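PDB 3NYB: Poly(A) RNA polymerase protein 2 from Saccharomyces cerevisiae, which probably adds adenylate tails to the 3' ends of RNAs as the catalytic subunit of TRAMP, a nuclear RNA surveillance complex. Local coordinates for residues G76-C81 against H133-F138; H63-Y68 against D80-S85; L217-F222 against G291-L296. The protein carries 1 engineered substitution. All blocks are in the same frame, centred on the assembly; numbering follows the deposited sequence.

Contact 1 of 3, residues G76-C81 against H133-F138. Engineered in segment 133-138: Ala135 (natural residue Asp).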
loop_
_atom_site.group_PDB
_atom_site.type_symbol
_atom_site.label_atom_id
_atom_site.label_comp_id
_atom_site.label_asym_id
_atom_site.label_seq_id
_atom_site.Cartn_x
_atom_site.Cartn_y
_atom_site.Cartn_z
ATOM N N GLY A 76 -5.804 -2.158 14.903
ATOM C CA GLY A 76 -4.852 -1.687 15.892
ATOM C C GLY A 76 -4.163 -0.385 15.502
ATOM O O GLY A 76 -3.564 0.263 16.354
ATOM N N SER A 77 -4.241 0.017 14.231
ATOM C CA SER A 77 -3.637 1.289 13.825
ATOM C C SER A 77 -4.412 2.467 14.404
ATOM O O SER A 77 -5.608 2.337 14.691
ATOM C CB SER A 77 -3.551 1.414 12.300
ATOM O OG SER A 77 -4.830 1.526 11.709
ATOM N N ASP A 78 -3.726 3.599 14.584
ATOM C CA ASP A 78 -4.360 4.827 15.078
ATOM C C ASP A 78 -5.465 5.234 14.134
ATOM O O ASP A 78 -5.286 5.215 12.907
ATOM C CB ASP A 78 -3.390 6.012 15.106
ATOM C CG ASP A 78 -2.176 5.774 15.954
ATOM O OD1 ASP A 78 -2.174 4.831 16.771
ATOM O OD2 ASP A 78 -1.212 6.556 15.795
ATOM N N ILE A 79 -6.596 5.635 14.699
ATOM C CA ILE A 79 -7.619 6.248 13.878
ATOM C C ILE A 79 -7.489 7.757 14.013
ATOM O O ILE A 79 -7.461 8.294 15.122
ATOM C CB ILE A 79 -9.039 5.691 14.174
ATOM C CG1 ILE A 79 -9.899 6.663 14.946
ATOM C CG2 ILE A 79 -8.967 4.388 14.961
ATOM C CD1 ILE A 79 -11.020 5.920 15.643
ATOM N N ASP A 80 -7.367 8.427 12.868
ATOM C CA ASP A 80 -7.050 9.849 12.831
ATOM C C ASP A 80 -8.286 10.730 12.935
ATOM O O ASP A 80 -9.258 10.540 12.202
ATOM C CB ASP A 80 -6.290 10.177 11.542
ATOM C CG ASP A 80 -5.194 9.169 11.239
ATOM O OD1 ASP A 80 -4.213 9.105 12.014
ATOM O OD2 ASP A 80 -5.315 8.436 10.230
ATOM N N CYS A 81 -8.237 11.705 13.836
ATOM C CA CYS A 81 -9.324 12.663 13.988
ATOM C C CYS A 81 -8.844 14.100 13.865
ATOM O O CYS A 81 -7.744 14.427 14.306
ATOM C CB CYS A 81 -9.996 12.471 15.341
ATOM S SG CYS A 81 -10.323 10.747 15.695
ATOM N N HIS A 133 -6.684 3.004 19.656
ATOM C CA HIS A 133 -5.627 3.982 19.448
ATOM C C HIS A 133 -6.138 5.184 18.681
ATOM O O HIS A 133 -6.703 5.033 17.600
ATOM C CB HIS A 133 -4.471 3.345 18.683
ATOM C CG HIS A 133 -3.738 2.316 19.471
ATOM N ND1 HIS A 133 -2.517 2.566 20.080
ATOM C CD2 HIS A 133 -4.049 1.036 19.789
ATOM C CE1 HIS A 133 -2.116 1.490 20.719
ATOM N NE2 HIS A 133 -3.031 0.540 20.556
ATOM N N ILE A 134 -5.921 6.371 19.234
ATOM C CA ILE A 134 -6.367 7.613 18.608
ATOM C C ILE A 134 -5.219 8.577 18.345
ATOM O O ILE A 134 -4.296 8.706 19.165
ATOM C CB ILE A 134 -7.379 8.374 19.490
ATOM C CG1 ILE A 134 -8.742 7.691 19.470
ATOM C CG2 ILE A 134 -7.519 9.814 19.026
ATOM C CD1 ILE A 134 -8.892 6.696 20.543
ATOM N N ALA A 135 -5.293 9.257 17.202
ATOM C CA ALA A 135 -4.416 10.385 16.914
ATOM C C ALA A 135 -5.228 11.624 16.529
ATOM O O ALA A 135 -5.974 11.605 15.552
ATOM C CB ALA A 135 -3.446 10.036 15.820
ATOM N N VAL A 136 -5.060 12.699 17.295
ATOM C CA VAL A 136 -5.830 13.920 17.097
ATOM C C VAL A 136 -4.983 15.085 16.622
ATOM O O VAL A 136 -3.876 15.287 17.109
ATOM C CB VAL A 136 -6.534 14.369 18.394
ATOM C CG1 VAL A 136 -7.108 15.752 18.206
ATOM C CG2 VAL A 136 -7.622 13.381 18.777
ATOM N N SER A 137 -5.528 15.860 15.687
ATOM C CA SER A 137 -4.879 17.054 15.179
ATOM C C SER A 137 -5.961 18.065 14.794
ATOM O O SER A 137 -7.123 17.690 14.651
ATOM C CB SER A 137 -4.065 16.692 13.948
ATOM O OG SER A 137 -4.932 16.330 12.889
ATOM N N PHE A 138 -5.585 19.333 14.612
ATOM C CA PHE A 138 -6.544 20.373 14.222
ATOM C C PHE A 138 -6.524 20.625 12.724
ATOM O O PHE A 138 -6.971 21.663 12.255
ATOM C CB PHE A 138 -6.285 21.687 14.968
ATOM C CG PHE A 138 -6.354 21.560 16.466
ATOM C CD1 PHE A 138 -7.575 21.590 17.123
ATOM C CD2 PHE A 138 -5.200 21.415 17.216
ATOM C CE1 PHE A 138 -7.639 21.463 18.495
ATOM C CE2 PHE A 138 -5.263 21.288 18.590
ATOM C CZ PHE A 138 -6.479 21.307 19.228
HETATM O O HOH W 1 -7.244 1.569 16.754
HETATM O O HOH W 2 -1.838 5.780 19.399
#
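His133, Cys81 and the engineered Ala135 account for about half of the surface buried where residues 76-81 run alongside 133-138. The imidazole of His133 leaves its strand with CG beside the backbone N (chi1 -68°), which carries the ring back toward the loop before strand 79-83: CD2 comes within 3.6 Å of Gly76 O, and CB meets Asp78 OD1 at 3.3 Å. Glycine suits position 76 because a side chain at its positive phi of 86° would run into the preceding carbonyl. One water joins Ser77 O to His133 N; a second is held by Asp78 OD1 at 2.8 Å and lies in the imidazole plane, near ND1, where its bond is weak.

From Ile79 onward the backbones pair in regular parallel register. Ile79 N bonds to His133 O, Ala135 N to Ile79 O at 3.2 Å, Cys81 N to Ala135 O at 2.8 Å, and Ser137 N to Cys81 O. This matches the acidic pattern of the nucleotidyltransferase palm: Asp78 just before strand 79-83, Asp80 on it, and a third Asp on the parallel neighbour 132-137, replaced here by Ala135. The alanine methyl lies on the same face of the sheet as Asp80, 4.0 Å from its OD1, and touches Asp78 CB at 4.1 Å.

On the other face Cys81 is buried, its CB against Val136 CG2 at 4.3 Å and its SG near Ile134. Small and branched apolar groups fit this side, because helix 36-54 packs on Ile79 and Ile134 and helix 92-105 reaches Val136.

Contact 2 of 3, residues H63-Y68 against D80-S85; sequences HVFGSY and DCVVTS
Phe65 and Asp80 stand roughly perpendicular, with the methylene of the aspartate rather than its carboxylate lying over the aromatic face. Asp80 CB sits 3.7 Å from the Phe65 ring centroid, displaced toward the rim beside CZ, in a CH-pi contact; the ring and carboxylate planes are 33° apart. Phe65 is brought there by its first torsion (chi1 68°), which places CG between the backbone N and the carbonyl carbon and leans the ring across the neighbouring strand. Its edge then faces the Cys81-Val82 peptide. A flat, apolar side chain suits this place, since its face takes the aspartate methylene while its edge meets the backbone of the next strand.

Farther along, the side chain of Thr84 lies crosswise to that of His63, its methyl CG2 touching the edge of the imidazole at His63 CD2, 4.0 Å away. Between these two meetings the backbones run antiparallel. His63 and Val82 form a hydrogen-bonded pair, His63 N to Val82 O at 3.1 Å and Val82 N to His63 O at 3.0 Å. Phe65 N reaches Asp80 O.

Gly66 and Ser67, which follow, match the Gly-Ser signature of nucleotidyltransferases. Strand 62-65 is one of the two edge strands of the sheet within this chain; it lies beside 79-83, which pairs on its other side with 132-137, while Val83 packs on Val53 of helix 36-54.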
loop_
_atom_site.group_PDB
_atom_site.type_symbol
_atom_site.label_atom_id
_atom_site.label_comp_id
_atom_site.label_asym_id
_atom_site.label_seq_id
_atom_site.Cartn_x
_atom_site.Cartn_y
_atom_site.Cartn_z
ATOM N N HIS A 63 -13.935 14.755 13.684
ATOM C CA HIS A 63 -14.232 13.883 12.554
ATOM C C HIS A 63 -13.120 12.899 12.231
ATOM O O HIS A 63 -11.938 13.232 12.286
ATOM C CB HIS A 63 -14.590 14.712 11.316
ATOM C CG HIS A 63 -15.773 15.604 11.518
ATOM N ND1 HIS A 63 -17.041 15.113 11.751
ATOM C CD2 HIS A 63 -15.881 16.952 11.542
ATOM C CE1 HIS A 63 -17.878 16.122 11.906
ATOM N NE2 HIS A 63 -17.200 17.249 11.783
ATOM N N VAL A 64 -13.509 11.677 11.894
ATOM C CA VAL A 64 -12.555 10.663 11.488
ATOM C C VAL A 64 -12.183 10.898 10.036
ATOM O O VAL A 64 -13.067 10.969 9.186
ATOM C CB VAL A 64 -13.182 9.257 11.574
ATOM C CG1 VAL A 64 -12.204 8.188 11.032
ATOM C CG2 VAL A 64 -13.628 8.943 12.994
ATOM N N PHE A 65 -10.884 11.002 9.744
ATOM C CA PHE A 65 -10.404 11.085 8.361
ATOM C C PHE A 65 -9.306 10.046 8.103
ATOM O O PHE A 65 -8.652 9.585 9.031
ATOM C CB PHE A 65 -9.848 12.485 8.082
ATOM C CG PHE A 65 -8.573 12.798 8.840
ATOM C CD1 PHE A 65 -7.327 12.555 8.276
ATOM C CD2 PHE A 65 -8.625 13.312 10.126
ATOM C CE1 PHE A 65 -6.155 12.836 8.977
ATOM C CE2 PHE A 65 -7.467 13.602 10.831
ATOM C CZ PHE A 65 -6.230 13.365 10.258
ATOM N N GLY A 66 -9.087 9.684 6.845
ATOM C CA GLY A 66 -7.953 8.843 6.508
ATOM C C GLY A 66 -8.285 7.370 6.394
ATOM O O GLY A 66 -9.383 6.997 5.974
ATOM N N SER A 67 -7.327 6.529 6.771
ATOM C CA SER A 67 -7.467 5.084 6.650
ATOM C C SER A 67 -8.817 4.576 7.128
ATOM O O SER A 67 -9.343 3.606 6.581
ATOM C CB SER A 67 -6.359 4.383 7.426
ATOM O OG SER A 67 -5.105 4.618 6.815
ATOM N N TYR A 68 -9.378 5.220 8.148
ATOM C CA TYR A 68 -10.592 4.700 8.767
ATOM C C TYR A 68 -11.901 5.149 8.120
ATOM O O TYR A 68 -12.938 4.557 8.385
ATOM C CB TYR A 68 -10.604 4.945 10.287
ATOM C CG TYR A 68 -9.869 3.889 11.110
ATOM C CD1 TYR A 68 -10.564 2.844 11.720
ATOM C CD2 TYR A 68 -8.486 3.938 11.277
ATOM C CE1 TYR A 68 -9.909 1.882 12.476
ATOM C CE2 TYR A 68 -7.809 2.979 12.037
ATOM C CZ TYR A 68 -8.529 1.949 12.632
ATOM O OH TYR A 68 -7.877 0.986 13.381
ATOM N N ASP A 80 -7.367 8.427 12.868
ATOM C CA ASP A 80 -7.050 9.849 12.831
ATOM C C ASP A 80 -8.286 10.730 12.935
ATOM O O ASP A 80 -9.258 10.540 12.202
ATOM C CB ASP A 80 -6.290 10.177 11.542
ATOM C CG ASP A 80 -5.194 9.169 11.239
ATOM O OD1 ASP A 80 -4.213 9.105 12.014
ATOM O OD2 ASP A 80 -5.315 8.436 10.230
ATOM N N CYS A 81 -8.237 11.705 13.836
ATOM C CA CYS A 81 -9.324 12.663 13.988
ATOM C C CYS A 81 -8.844 14.100 13.865
ATOM O O CYS A 81 -7.744 14.427 14.306
ATOM C CB CYS A 81 -9.996 12.471 15.341
ATOM S SG CYS A 81 -10.323 10.747 15.695
ATOM N N VAL A 82 -9.682 14.946 13.261
ATOM C CA VAL A 82 -9.478 16.393 13.219
ATOM C C VAL A 82 -10.441 17.069 14.180
ATOM O O VAL A 82 -11.619 16.707 14.234
ATOM C CB VAL A 82 -9.835 16.982 11.847
ATOM C CG1 VAL A 82 -8.747 17.929 11.379
ATOM C CG2 VAL A 82 -10.086 15.889 10.832
ATOM N N VAL A 83 -9.960 18.071 14.908
ATOM C CA VAL A 83 -10.833 18.904 15.735
ATOM C C VAL A 83 -11.061 20.241 15.047
ATOM O O VAL A 83 -10.107 20.830 14.531
ATOM C CB VAL A 83 -10.224 19.150 17.105
ATOM C CG1 VAL A 83 -11.099 20.089 17.906
ATOM C CG2 VAL A 83 -10.071 17.847 17.823
ATOM N N THR A 84 -12.305 20.735 15.093
ATOM C CA THR A 84 -12.787 21.761 14.156
ATOM C C THR A 84 -13.023 23.212 14.601
ATOM O O THR A 84 -13.282 24.062 13.747
ATOM C CB THR A 84 -14.092 21.307 13.446
ATOM O OG1 THR A 84 -14.978 20.699 14.398
ATOM C CG2 THR A 84 -13.794 20.323 12.316
ATOM N N SER A 85 -12.970 23.538 15.885
ATOM C CA SER A 85 -13.068 24.969 16.211
ATOM C C SER A 85 -11.833 25.682 15.665
ATOM O O SER A 85 -10.800 25.049 15.463
ATOM C CB SER A 85 -13.206 25.206 17.716
ATOM O OG SER A 85 -14.566 25.321 18.086
#

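Contact 3 of 3, residues L217-F222 against G291-L296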
loop_
_atom_site.group_PDB
_atom_site.type_symbol
_atom_site.label_atom_id
_atom_site.label_comp_id
_atom_site.label_asym_id
_atom_site.label_seq_id
_atom_site.Cartn_x
_atom_site.Cartn_y
_atom_site.Cartn_z
ATOM N N LEU A 217 -1.537 -10.364 -9.606
ATOM C CA LEU A 217 -1.263 -8.938 -9.515
ATOM C C LEU A 217 -0.444 -8.612 -8.267
ATOM O O LEU A 217 0.418 -7.736 -8.294
ATOM C CB LEU A 217 -2.571 -8.161 -9.539
ATOM C CG LEU A 217 -3.413 -8.524 -10.768
ATOM C CD1 LEU A 217 -4.833 -7.995 -10.644
ATOM C CD2 LEU A 217 -2.749 -8.024 -12.055
ATOM N N LEU A 218 -0.702 -9.338 -7.181
ATOM C CA LEU A 218 0.065 -9.161 -5.954
ATOM C C LEU A 218 1.519 -9.473 -6.229
ATOM O O LEU A 218 2.408 -8.657 -5.985
ATOM C CB LEU A 218 -0.474 -10.060 -4.844
ATOM C CG LEU A 218 -0.165 -9.720 -3.375
ATOM C CD1 LEU A 218 0.609 -10.814 -2.696
ATOM C CD2 LEU A 218 0.537 -8.382 -3.209
ATOM N N ILE A 219 1.762 -10.657 -6.758
ATOM C CA ILE A 219 3.112 -11.034 -7.122
ATOM C C ILE A 219 3.722 -10.011 -8.072
ATOM O O ILE A 219 4.787 -9.471 -7.803
ATOM C CB ILE A 219 3.150 -12.431 -7.740
ATOM C CG1 ILE A 219 2.900 -13.476 -6.656
ATOM C CG2 ILE A 219 4.482 -12.672 -8.404
ATOM C CD1 ILE A 219 2.927 -14.878 -7.161
ATOM N N GLU A 220 3.026 -9.721 -9.164
ATOM C CA GLU A 220 3.536 -8.785 -10.159
ATOM C C GLU A 220 3.750 -7.373 -9.604
ATOM O O GLU A 220 4.596 -6.629 -10.095
ATOM C CB GLU A 220 2.631 -8.761 -11.392
ATOM C CG GLU A 220 2.523 -10.112 -12.077
ATOM C CD GLU A 220 1.472 -10.147 -13.170
ATOM O OE1 GLU A 220 0.710 -9.170 -13.310
ATOM O OE2 GLU A 220 1.411 -11.162 -13.890
ATOM N N PHE A 221 2.993 -7.000 -8.582
ATOM C CA PHE A 221 3.226 -5.717 -7.944
ATOM C C PHE A 221 4.607 -5.698 -7.287
ATOM O O PHE A 221 5.351 -4.732 -7.420
ATOM C CB PHE A 221 2.139 -5.407 -6.910
ATOM C CG PHE A 221 2.484 -4.261 -5.991
ATOM C CD1 PHE A 221 2.056 -2.981 -6.267
ATOM C CD2 PHE A 221 3.232 -4.473 -4.845
ATOM C CE1 PHE A 221 2.365 -1.923 -5.421
ATOM C CE2 PHE A 221 3.543 -3.423 -3.998
ATOM C CZ PHE A 221 3.110 -2.149 -4.287
ATOM N N PHE A 222 4.942 -6.759 -6.566
ATOM C CA PHE A 222 6.243 -6.833 -5.914
ATOM C C PHE A 222 7.362 -6.988 -6.932
ATOM O O PHE A 222 8.506 -6.610 -6.683
ATOM C CB PHE A 222 6.288 -7.988 -4.913
ATOM C CG PHE A 222 5.434 -7.768 -3.698
ATOM C CD1 PHE A 222 5.576 -6.620 -2.938
ATOM C CD2 PHE A 222 4.499 -8.712 -3.314
ATOM C CE1 PHE A 222 4.797 -6.414 -1.824
ATOM C CE2 PHE A 222 3.720 -8.511 -2.207
ATOM C CZ PHE A 222 3.866 -7.361 -1.457
ATOM N N GLY A 291 12.126 -9.358 -1.796
ATOM C CA GLY A 291 11.972 -10.424 -0.824
ATOM C C GLY A 291 10.573 -11.013 -0.886
ATOM O O GLY A 291 10.392 -12.231 -0.874
ATOM N N ALA A 292 9.576 -10.140 -0.971
ATOM C CA ALA A 292 8.195 -10.586 -0.988
ATOM C C ALA A 292 7.923 -11.412 -2.244
ATOM O O ALA A 292 7.360 -12.506 -2.180
ATOM C CB ALA A 292 7.255 -9.396 -0.892
ATOM N N PHE A 293 8.332 -10.884 -3.386
ATOM C CA PHE A 293 8.276 -11.624 -4.636
ATOM C C PHE A 293 8.952 -12.995 -4.504
ATOM O O PHE A 293 8.356 -14.018 -4.830
ATOM C CB PHE A 293 8.947 -10.809 -5.734
ATOM C CG PHE A 293 9.041 -11.519 -7.032
ATOM C CD1 PHE A 293 8.100 -11.299 -8.020
ATOM C CD2 PHE A 293 10.071 -12.409 -7.275
ATOM C CE1 PHE A 293 8.180 -11.954 -9.228
ATOM C CE2 PHE A 293 10.158 -13.071 -8.477
ATOM C CZ PHE A 293 9.212 -12.842 -9.459
ATOM N N ASP A 294 10.194 -13.013 -4.022
ATOM C CA ASP A 294 10.933 -14.263 -3.862
ATOM C C ASP A 294 10.154 -15.256 -3.011
ATOM O O ASP A 294 10.029 -16.426 -3.374
ATOM C CB ASP A 294 12.303 -14.014 -3.232
ATOM C CG ASP A 294 13.270 -13.331 -4.181
ATOM O OD1 ASP A 294 12.835 -12.882 -5.263
ATOM O OD2 ASP A 294 14.469 -13.241 -3.844
ATOM N N LEU A 295 9.631 -14.780 -1.882
ATOM C CA LEU A 295 8.899 -15.630 -0.948
ATOM C C LEU A 295 7.619 -16.196 -1.560
ATOM O O LEU A 295 7.379 -17.404 -1.501
ATOM C CB LEU A 295 8.575 -14.859 0.330
ATOM C CG LEU A 295 9.733 -14.587 1.298
ATOM C CD1 LEU A 295 9.499 -13.331 2.127
ATOM C CD2 LEU A 295 9.961 -15.778 2.201
ATOM N N LEU A 296 6.809 -15.320 -2.152
ATOM C CA LEU A 296 5.548 -15.725 -2.780
ATOM C C LEU A 296 5.746 -16.726 -3.916
ATOM O O LEU A 296 5.092 -17.773 -3.953
ATOM C CB LEU A 296 4.785 -14.513 -3.313
ATOM C CG LEU A 296 4.242 -13.505 -2.302
ATOM C CD1 LEU A 296 3.669 -12.314 -3.052
ATOM C CD2 LEU A 296 3.186 -14.128 -1.408
#
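Two helices of the largely helical central domain, 214-228 and 282-304, pack here; their segments 217-222 and 291-296 run 141° apart in direction, with 8.6 Å between the axes. Phe222 and Leu296 have the largest shares of the contact. The first torsion of Phe222 (chi1 -70°) sends the ring toward the other helix, and chi2 (-54°) turns a face to Ala292, whose CB rests over the centre of that face, 3.6 Å from the Phe222 ring centroid. A methyl is small enough to let the helix come this close to an aromatic ring.

Leu296 comes instead to the edge of the same ring, its CD1 3.7 Å from Phe222 CD2, and this branch also touches Leu218 CD1 and Ile219 CG1. Ile219 and Leu296 lie alongside each other, pointing opposite ways. The branched side chain of Ile219 serves a second partner as well, since its CG2 meets Phe293 CE1 at 3.9 Å, while its carbonyl O lies at the edge of the Phe293 ring. Phe222 CB and Phe293 CB touch at 4.0 Å where the helices come nearest.

Phe170 of helix 160-173 adds another aromatic to the cluster. Glu220, whose CB points away from 291-296, forms a salt bridge with Arg26 of the Protein AIR2 chain; Ile219 also packs on Trp25 of that chain. Such buried apolar side-chain packing between helices inclined well off antiparallel is characteristic of the core of a helical domain.

Overall arrangement
Contacts 1 and 2 belong to one palm sheet and share Asp80 and Cys81, since both use strand 79-83: it pairs antiparallel with 62-65 and parallel with 132-137. Their centres lie about 7 Å apart, and Tyr68 OH, probably hydrogen-bonded to Ser77 O, ties them together further. Contact 3 comes later along the chain, on the other side of the chain's centre; its centre is about 31 Å from that of contact 1 and about 33 Å from that of contact 2. The first two join three of the five palm strands, which bear the family's expected acidic pattern, consistent with that site lying in the palm and the AIR2 contact seen here in the helical region.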